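PDB 3EWM: putative sugar kinase PH1459 from Pyrococcus horikoshii, which probably transfers phosphate from ATP to a sugar, perhaps fructose, as a member of the PfkB (ribokinase-like) carbohydrate kinase family. Local coordinates for residues G8-D13 with A35-A40; S54-D59 with R77-D82; F159-R164 with E193-Y198. All coordinates share one frame; numbering follows the deposited sequence.

Interaction 1: residues G8-D13 with A35-A40; sequences GELLID and APANVA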
loop_
_atom_site.group_PDB
_atom_site.type_symbol
_atom_site.label_atom_id
_atom_site.label_comp_id
_atom_site.label_asym_id
_atom_site.label_seq_id
_atom_site.Cartn_x
_atom_site.Cartn_y
_atom_site.Cartn_z
ATOM N N GLY A 8 18.039 -3.676 4.190
ATOM C CA GLY A 8 16.753 -4.353 4.220
ATOM C C GLY A 8 15.623 -3.384 3.925
ATOM O O GLY A 8 15.807 -2.406 3.203
ATOM N N GLU A 9 14.473 -3.659 4.529
ATOM C CA GLU A 9 13.234 -3.005 4.202
ATOM C C GLU A 9 13.239 -1.533 4.619
ATOM O O GLU A 9 13.664 -1.179 5.724
ATOM C CB GLU A 9 12.038 -3.764 4.808
ATOM C CG GLU A 9 11.923 -3.740 6.295
ATOM C CD GLU A 9 12.756 -4.792 7.007
ATOM O OE1 GLU A 9 13.700 -5.351 6.402
ATOM O OE2 GLU A 9 12.478 -5.016 8.210
ATOM N N LEU A 10 12.774 -0.703 3.698
ATOM C CA LEU A 10 12.537 0.708 3.949
ATOM C C LEU A 10 11.188 0.965 3.352
ATOM O O LEU A 10 10.945 0.695 2.154
ATOM C CB LEU A 10 13.619 1.590 3.305
ATOM C CG LEU A 10 13.373 3.108 3.238
ATOM C CD1 LEU A 10 13.235 3.735 4.624
ATOM C CD2 LEU A 10 14.469 3.819 2.411
ATOM N N LEU A 11 10.276 1.441 4.194
ATOM C CA LEU A 11 8.876 1.496 3.785
ATOM C C LEU A 11 8.118 2.613 4.467
ATOM O O LEU A 11 8.605 3.202 5.438
ATOM C CB LEU A 11 8.186 0.143 4.080
ATOM C CG LEU A 11 8.382 -0.488 5.475
ATOM C CD1 LEU A 11 7.571 0.234 6.518
ATOM C CD2 LEU A 11 8.016 -1.972 5.447
ATOM N N ILE A 12 6.911 2.878 3.959
ATOM C CA ILE A 12 5.938 3.741 4.622
ATOM C C ILE A 12 5.151 2.932 5.653
ATOM O O ILE A 12 4.520 1.920 5.333
ATOM C CB ILE A 12 4.918 4.382 3.610
ATOM C CG1 ILE A 12 5.638 5.158 2.498
ATOM C CG2 ILE A 12 3.898 5.240 4.354
ATOM C CD1 ILE A 12 6.252 6.503 2.971
ATOM N N ASP A 13 5.211 3.350 6.906
ATOM C CA ASP A 13 4.276 2.832 7.885
ATOM C C ASP A 13 3.058 3.723 7.835
ATOM O O ASP A 13 3.145 4.941 8.040
ATOM C CB ASP A 13 4.840 2.866 9.309
ATOM C CG ASP A 13 5.779 1.715 9.608
ATOM O OD1 ASP A 13 5.718 0.693 8.915
ATOM O OD2 ASP A 13 6.559 1.827 10.562
ATOM N N ALA A 35 12.460 -1.803 10.106
ATOM C CA ALA A 35 13.437 -1.974 11.173
ATOM C C ALA A 35 14.871 -1.493 10.830
ATOM O O ALA A 35 15.437 -0.708 11.573
ATOM C CB ALA A 35 13.420 -3.451 11.716
ATOM N N PRO A 36 15.433 -1.904 9.666
ATOM C CA PRO A 36 16.818 -1.494 9.391
ATOM C C PRO A 36 16.941 0.019 9.206
ATOM O O PRO A 36 17.945 0.596 9.592
ATOM C CB PRO A 36 17.161 -2.230 8.090
ATOM C CG PRO A 36 16.073 -3.295 7.950
ATOM C CD PRO A 36 14.870 -2.687 8.552
ATOM N N ALA A 37 15.910 0.647 8.641
ATOM C CA ALA A 37 15.871 2.104 8.542
ATOM C C ALA A 37 15.818 2.701 9.943
ATOM O O ALA A 37 16.494 3.688 10.230
ATOM C CB ALA A 37 14.681 2.539 7.753
ATOM N N ASN A 38 14.995 2.109 10.810
ATOM C CA ASN A 38 14.845 2.649 12.156
ATOM C C ASN A 38 16.147 2.533 12.920
ATOM O O ASN A 38 16.514 3.429 13.668
ATOM C CB ASN A 38 13.728 1.946 12.937
ATOM C CG ASN A 38 12.398 1.913 12.186
ATOM O OD1 ASN A 38 12.147 2.714 11.294
ATOM N ND2 ASN A 38 11.543 0.952 12.545
ATOM N N VAL A 39 16.826 1.404 12.748
ATOM C CA VAL A 39 18.117 1.192 13.385
ATOM C C VAL A 39 19.143 2.179 12.806
ATOM O O VAL A 39 19.932 2.770 13.537
ATOM C CB VAL A 39 18.627 -0.249 13.196
ATOM C CG1 VAL A 39 20.059 -0.380 13.761
ATOM C CG2 VAL A 39 17.712 -1.241 13.892
ATOM N N ALA A 40 19.099 2.359 11.492
ATOM C CA ALA A 40 20.023 3.278 10.819
ATOM C C ALA A 40 19.870 4.685 11.370
ATOM O O ALA A 40 20.866 5.362 11.613
ATOM C CB ALA A 40 19.791 3.281 9.312
HETATM O O HOH W 1 10.523 -3.822 9.439
HETATM O O HOH W 2 8.613 0.442 11.157
#
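Ala-35, the first residue of helix 35-45, meets Glu-9 mainly through a water: water 1 donates to Glu-9 OE2 (2.6 Å) and accepts from Ala-35 N (2.9 Å), so an amide of the helix's first turn, which the helix itself does not bond, faces the carboxylate indirectly. Pro-36 makes the direct contact. Its ring crosses the Glu-9 side chain at about a right angle, CD lying 3.4 Å from Glu-9 OE2 and CG 3.5 Å from Glu-9 OE1. Glu-9 reaches it with CG wedged between backbone N and carbonyl carbon (chi1 68°) and a bend at chi2 (-84°). Pro-36 CG also rests 3.9 Å from the bare CA of Gly-8, where the backbones approach closely. Ala-37 turns its methyl to Leu-10 CD1 at 3.6 Å, the apolar part of the contact, while the buried Glu-9 O has no polar partner. Across the contact Asn-38 meets Asp-13 through water 2, which donates to Asp-13 OD2 (2.5 Å) and accepts a longer bond from Asn-38 ND2 (3.3 Å); Asp-247 and Trp-286 also hold that amide. The contact thus links the chain passing from strand 3-7 into strand 11-16 of the four-stranded sheet to the start of helix 35-45; the Leu-10 side chain also packs on Leu-52 and Val-56 of strand 49-57 and on Leu-65 and Leu-69 of helix 60-71.

Interaction 2: residues S54-D59 with R77-D82; sequences SKVGND and RGIVKD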
loop_
_atom_site.group_PDB
_atom_site.type_symbol
_atom_site.label_atom_id
_atom_site.label_comp_id
_atom_site.label_asym_id
_atom_site.label_seq_id
_atom_site.Cartn_x
_atom_site.Cartn_y
_atom_site.Cartn_z
ATOM N N SER A 54 18.791 -0.027 0.623
ATOM C CA SER A 54 17.430 -0.433 0.434
ATOM C C SER A 54 16.975 -0.033 -0.959
ATOM O O SER A 54 17.788 0.376 -1.810
ATOM C CB SER A 54 16.521 0.177 1.499
ATOM O OG SER A 54 15.279 -0.495 1.475
ATOM N N LYS A 55 15.674 -0.151 -1.194
ATOM C CA LYS A 55 15.147 0.145 -2.502
ATOM C C LYS A 55 13.750 0.665 -2.296
ATOM O O LYS A 55 12.958 0.067 -1.552
ATOM C CB LYS A 55 15.133 -1.119 -3.379
ATOM C CG LYS A 55 15.153 -0.821 -4.876
ATOM C CD LYS A 55 15.323 -2.094 -5.668
ATOM C CE LYS A 55 15.273 -1.832 -7.165
ATOM N NZ LYS A 55 15.509 -3.079 -7.943
ATOM N N VAL A 56 13.465 1.801 -2.922
ATOM C CA VAL A 56 12.122 2.399 -2.850
ATOM C C VAL A 56 11.610 2.552 -4.273
ATOM O O VAL A 56 12.353 2.336 -5.236
ATOM C CB VAL A 56 12.134 3.779 -2.123
ATOM C CG1 VAL A 56 12.487 3.614 -0.644
ATOM C CG2 VAL A 56 13.107 4.746 -2.793
ATOM N N GLY A 57 10.345 2.926 -4.407
ATOM C CA GLY A 57 9.783 3.202 -5.709
ATOM C C GLY A 57 10.235 4.580 -6.140
ATOM O O GLY A 57 10.505 5.461 -5.311
ATOM N N ASN A 58 10.309 4.772 -7.447
ATOM C CA ASN A 58 10.443 6.116 -7.999
ATOM C C ASN A 58 9.076 6.797 -7.886
ATOM O O ASN A 58 8.323 6.917 -8.848
ATOM C CB ASN A 58 10.947 6.075 -9.449
ATOM C CG ASN A 58 11.069 7.464 -10.060
ATOM O OD1 ASN A 58 11.152 8.479 -9.343
ATOM N ND2 ASN A 58 11.083 7.521 -11.394
ATOM N N ASP A 59 8.752 7.199 -6.670
ATOM C CA ASP A 59 7.445 7.744 -6.359
ATOM C C ASP A 59 7.557 8.694 -5.170
ATOM O O ASP A 59 8.623 8.780 -4.555
ATOM C CB ASP A 59 6.403 6.627 -6.186
ATOM C CG ASP A 59 6.755 5.608 -5.099
ATOM O OD1 ASP A 59 7.132 6.001 -3.982
ATOM O OD2 ASP A 59 6.591 4.397 -5.365
ATOM N N ARG A 77 22.658 7.202 -0.169
ATOM C CA ARG A 77 23.234 6.902 -1.479
ATOM C C ARG A 77 22.964 5.462 -1.907
ATOM O O ARG A 77 22.764 5.190 -3.097
ATOM C CB ARG A 77 24.738 7.191 -1.517
ATOM C CG ARG A 77 25.138 8.681 -1.588
ATOM C CD ARG A 77 26.658 8.826 -1.339
ATOM N NE ARG A 77 27.040 7.997 -0.191
ATOM C CZ ARG A 77 28.242 7.462 0.028
ATOM N NH1 ARG A 77 29.257 7.680 -0.809
ATOM N NH2 ARG A 77 28.422 6.696 1.102
ATOM N N GLY A 78 22.952 4.543 -0.939
ATOM C CA GLY A 78 22.667 3.139 -1.214
ATOM C C GLY A 78 21.180 2.789 -1.289
ATOM O O GLY A 78 20.814 1.608 -1.327
ATOM N N ILE A 79 20.315 3.795 -1.313
ATOM C CA ILE A 79 18.900 3.544 -1.556
ATOM C C ILE A 79 18.616 3.702 -3.040
ATOM O O ILE A 79 18.791 4.785 -3.607
ATOM C CB ILE A 79 17.973 4.441 -0.701
ATOM C CG1 ILE A 79 18.300 4.272 0.785
ATOM C CG2 ILE A 79 16.484 4.140 -1.008
ATOM C CD1 ILE A 79 17.640 5.284 1.660
ATOM N N VAL A 80 18.185 2.609 -3.661
ATOM C CA VAL A 80 17.929 2.583 -5.109
ATOM C C VAL A 80 16.461 2.889 -5.364
ATOM O O VAL A 80 15.603 2.591 -4.537
ATOM C CB VAL A 80 18.324 1.211 -5.712
ATOM C CG1 VAL A 80 17.900 1.101 -7.166
ATOM C CG2 VAL A 80 19.818 0.993 -5.572
ATOM N N LYS A 81 16.175 3.526 -6.490
ATOM C CA LYS A 81 14.807 3.761 -6.883
ATOM C C LYS A 81 14.427 2.726 -7.925
ATOM O O LYS A 81 15.100 2.565 -8.945
ATOM C CB LYS A 81 14.613 5.173 -7.431
ATOM C CG LYS A 81 14.914 6.241 -6.416
ATOM C CD LYS A 81 14.425 7.608 -6.889
ATOM C CE LYS A 81 14.521 8.614 -5.759
ATOM N NZ LYS A 81 13.808 9.876 -6.105
ATOM N N ASP A 82 13.351 2.024 -7.627
ATOM C CA ASP A 82 12.794 1.014 -8.497
ATOM C C ASP A 82 11.787 1.669 -9.438
ATOM O O ASP A 82 10.833 2.318 -9.007
ATOM C CB ASP A 82 12.135 -0.067 -7.649
ATOM C CG ASP A 82 11.918 -1.351 -8.407
ATOM O OD1 ASP A 82 11.526 -1.295 -9.592
ATOM O OD2 ASP A 82 12.103 -2.416 -7.799
HETATM O O HOH W 3 11.224 9.614 -7.114
#
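The end of strand 49-57 and strand 79-82 pair in parallel at one margin of the large mixed sheet, where 79-82 is the outermost strand within the chain. Ser-54, Lys-55, Val-56 and Gly-57 lie beside Ile-79, Val-80, Lys-81 and Asp-82 in turn. Alternate residues of 54-58 do the bonding: Val-56 gives its N-H to Val-80 O (2.8 Å), and Val-56 O takes that of Asp-82 N (2.6 Å), both nearly along the C=O axis. The end bonds are less aligned; Ser-54 N meets Gly-78 O at 3.3 Å, 40° out of the carbonyl plane, and Asn-58 N closes the pairing on Asp-82 O at 3.0 Å. On one face the extended Lys-55, its CG anti to the backbone N (chi1 -156°), passes obliquely across Val-80, with CG 3.9 Å from Val-80 CB. A long salt bridge joins Lys-55 NZ to Asp-82 OD2 at 3.5 Å. Asn-111 O and Asp-116 OD2 also hold NZ, Asn-111 ND2 bonds Asp-82 OD2, and Asp-82 OD1 takes the amide of Lys-84. On the other face Val-56 CG2 packs 3.9 Å from Ile-79 CG2. Water 3 accepts from Lys-81 NZ (2.8 Å) beside Asn-58 OD1; Asn-58 ND2 bonds Glu-83. The strands form a beta-alpha-beta crossover with helix 60-71, whose Leu-65 and Leu-69 touch Val-56 and Ile-79 respectively; N-cap Asp-59 takes Gly-62 N through OD1.

Interaction 3: residues F159-R164 with E193-Y198; sequences FDVNLR and EEEVLY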
loop_
_atom_site.group_PDB
_atom_site.type_symbol
_atom_site.label_atom_id
_atom_site.label_comp_id
_atom_site.label_asym_id
_atom_site.label_seq_id
_atom_site.Cartn_x
_atom_site.Cartn_y
_atom_site.Cartn_z
ATOM N N PHE A 159 22.032 -9.347 13.107
ATOM C CA PHE A 159 20.781 -9.840 12.574
ATOM C C PHE A 159 19.708 -9.762 13.654
ATOM O O PHE A 159 19.867 -10.328 14.722
ATOM C CB PHE A 159 20.960 -11.277 12.065
ATOM C CG PHE A 159 19.713 -11.871 11.437
ATOM C CD1 PHE A 159 19.224 -11.386 10.232
ATOM C CD2 PHE A 159 19.032 -12.906 12.060
ATOM C CE1 PHE A 159 18.095 -11.942 9.635
ATOM C CE2 PHE A 159 17.893 -13.468 11.486
ATOM C CZ PHE A 159 17.422 -12.985 10.254
ATOM N N ASP A 160 18.680 -8.974 13.379
ATOM C CA ASP A 160 17.480 -8.918 14.182
ATOM C C ASP A 160 16.554 -9.970 13.586
ATOM O O ASP A 160 16.159 -9.886 12.428
ATOM C CB ASP A 160 16.899 -7.508 14.077
ATOM C CG ASP A 160 15.624 -7.321 14.866
ATOM O OD1 ASP A 160 15.202 -8.234 15.614
ATOM O OD2 ASP A 160 15.033 -6.235 14.702
ATOM N N VAL A 161 16.248 -10.994 14.367
ATOM C CA VAL A 161 15.417 -12.087 13.898
ATOM C C VAL A 161 14.049 -11.523 13.467
ATOM O O VAL A 161 13.489 -11.938 12.450
ATOM C CB VAL A 161 15.289 -13.188 14.995
ATOM C CG1 VAL A 161 14.298 -14.244 14.591
ATOM C CG2 VAL A 161 16.678 -13.809 15.280
ATOM N N ASN A 162 13.543 -10.563 14.231
ATOM C CA ASN A 162 12.327 -9.824 13.875
ATOM C C ASN A 162 11.345 -10.715 13.109
ATOM O O ASN A 162 11.013 -10.451 11.944
ATOM C CB ASN A 162 12.684 -8.595 13.035
ATOM C CG ASN A 162 11.499 -7.676 12.815
ATOM O OD1 ASN A 162 10.490 -7.770 13.510
ATOM N ND2 ASN A 162 11.603 -6.801 11.830
ATOM N N LEU A 163 10.882 -11.772 13.760
ATOM C CA LEU A 163 10.149 -12.780 13.026
ATOM C C LEU A 163 8.697 -12.372 12.808
ATOM O O LEU A 163 7.991 -12.045 13.760
ATOM C CB LEU A 163 10.259 -14.151 13.701
ATOM C CG LEU A 163 9.807 -15.308 12.802
ATOM C CD1 LEU A 163 10.323 -15.165 11.348
ATOM C CD2 LEU A 163 10.247 -16.633 13.392
ATOM N N ARG A 164 8.283 -12.398 11.538
ATOM C CA ARG A 164 6.941 -12.046 11.127
ATOM C C ARG A 164 6.370 -13.230 10.360
ATOM O O ARG A 164 6.472 -13.301 9.134
ATOM C CB ARG A 164 6.966 -10.777 10.254
ATOM C CG ARG A 164 7.489 -9.533 10.972
ATOM C CD ARG A 164 6.608 -9.180 12.176
ATOM N NE ARG A 164 7.024 -7.947 12.850
ATOM C CZ ARG A 164 7.789 -7.894 13.941
ATOM N NH1 ARG A 164 8.280 -9.007 14.503
ATOM N NH2 ARG A 164 8.087 -6.710 14.466
ATOM N N GLU A 193 12.609 -13.515 23.421
ATOM C CA GLU A 193 12.543 -14.834 24.022
ATOM C C GLU A 193 11.534 -15.734 23.274
ATOM O O GLU A 193 11.763 -16.937 23.156
ATOM C CB GLU A 193 12.278 -14.739 25.536
ATOM C CG GLU A 193 11.055 -13.963 25.916
ATOM C CD GLU A 193 10.841 -13.938 27.425
ATOM O OE1 GLU A 193 11.288 -14.883 28.105
ATOM O OE2 GLU A 193 10.238 -12.957 27.918
ATOM N N GLU A 194 10.466 -15.148 22.723
ATOM C CA GLU A 194 9.446 -15.925 21.988
ATOM C C GLU A 194 10.011 -16.484 20.686
ATOM O O GLU A 194 9.737 -17.636 20.307
ATOM C CB GLU A 194 8.161 -15.117 21.728
ATOM C CG GLU A 194 7.405 -14.711 22.996
ATOM C CD GLU A 194 7.876 -13.376 23.612
ATOM O OE1 GLU A 194 8.927 -12.807 23.198
ATOM O OE2 GLU A 194 7.171 -12.888 24.533
ATOM N N GLU A 195 10.820 -15.669 20.017
ATOM C CA GLU A 195 11.537 -16.110 18.816
ATOM C C GLU A 195 12.553 -17.207 19.109
ATOM O O GLU A 195 12.675 -18.170 18.346
ATOM C CB GLU A 195 12.242 -14.930 18.166
ATOM C CG GLU A 195 11.285 -13.996 17.485
ATOM C CD GLU A 195 11.873 -12.607 17.199
ATOM O OE1 GLU A 195 13.041 -12.321 17.562
ATOM O OE2 GLU A 195 11.120 -11.806 16.627
ATOM N N VAL A 196 13.277 -17.060 20.208
ATOM C CA VAL A 196 14.270 -18.053 20.619
ATOM C C VAL A 196 13.566 -19.391 20.779
ATOM O O VAL A 196 13.980 -20.384 20.187
ATOM C CB VAL A 196 14.980 -17.653 21.922
ATOM C CG1 VAL A 196 15.826 -18.814 22.471
ATOM C CG2 VAL A 196 15.842 -16.447 21.671
ATOM N N LEU A 197 12.468 -19.391 21.538
ATOM C CA LEU A 197 11.731 -20.621 21.802
ATOM C C LEU A 197 11.245 -21.232 20.483
ATOM O O LEU A 197 11.423 -22.423 20.229
ATOM C CB LEU A 197 10.544 -20.347 22.731
ATOM C CG LEU A 197 9.751 -21.588 23.151
ATOM C CD1 LEU A 197 10.631 -22.562 23.962
ATOM C CD2 LEU A 197 8.505 -21.172 23.935
ATOM N N TYR A 198 10.663 -20.394 19.637
ATOM C CA TYR A 198 10.067 -20.854 18.397
ATOM C C TYR A 198 11.103 -21.508 17.481
ATOM O O TYR A 198 10.912 -22.628 16.959
ATOM C CB TYR A 198 9.367 -19.688 17.694
ATOM C CG TYR A 198 8.725 -20.086 16.388
ATOM C CD1 TYR A 198 7.520 -20.779 16.370
ATOM C CD2 TYR A 198 9.332 -19.770 15.167
ATOM C CE1 TYR A 198 6.920 -21.145 15.159
ATOM C CE2 TYR A 198 8.748 -20.132 13.957
ATOM C CZ TYR A 198 7.549 -20.821 13.961
ATOM O OH TYR A 198 6.975 -21.185 12.767
HETATM O O HOH W 4 13.883 -9.704 17.518
HETATM O O HOH W 5 8.440 -12.006 16.715
HETATM O O HOH W 6 10.587 -9.407 17.079
#
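Glu-195 reaches from helix 193-200 to the loop after strand 156-160, and its OE2 accepts the amide of Leu-163 at 2.9 Å. The bond is nearly straight (170° at the hydrogen), but the donor comes from above the carboxylate plane, 58° out of it. The chain stays extended beyond CG (chi2 162°), carrying the carboxylate past the Val-161 side chain, whose CB lies 3.5 Å from Glu-195 OE1; Ser-192 N also binds OE1. Close by, Leu-163 CB sits 3.9 Å from Glu-195 CG, and its CD2 branch touches Tyr-198 CD2 at 3.7 Å, the two side chains crossing at about a right angle. In the Rossmann-like core of this kinase fold, the loop and helix both follow the C-terminal ends of adjacent parallel strands, 156-160 and 188-192, near Lys-190 and Thr-215, which bind ATP. The wetter side holds three waters. Water 4 bridges two carboxylates, donating to both Asp-160 OD1 and Glu-195 OE1. Water 5 bridges Leu-163 O and Glu-195 OE2, and water 6 donates to Glu-195 OE2 at 2.5 Å. The head of Arg-164 lies on this side too, but its modelled position is doubtful.

Overall arrangement
Interactions 1 and 2 are buried and interaction 3 partly so; the centre of interaction 1 lies about 7 Å from the centre of the chain, that of interaction 2 about 18 Å. Backbone bonds dominate interaction 2; interaction 1 has no direct hydrogen bond, relying on packing and two waters, and interaction 3 combines one carboxylate-to-amide bond and bridging waters with Leu-163 packing on Tyr-198. Interactions 1 and 2 touch: Ser-54 OG probably bonds Gly-8 O (2.6 Å), and Leu-10 packs on Val-56 and Ile-79. Asn-162 of interaction 3 adjoins Ala-35 and Glu-9 of interaction 1. Interactions 2 and 3 reach the same large sheet on opposite sides of the chain's centre, without touching; only 3 and 1 lie near ATP-binding residues.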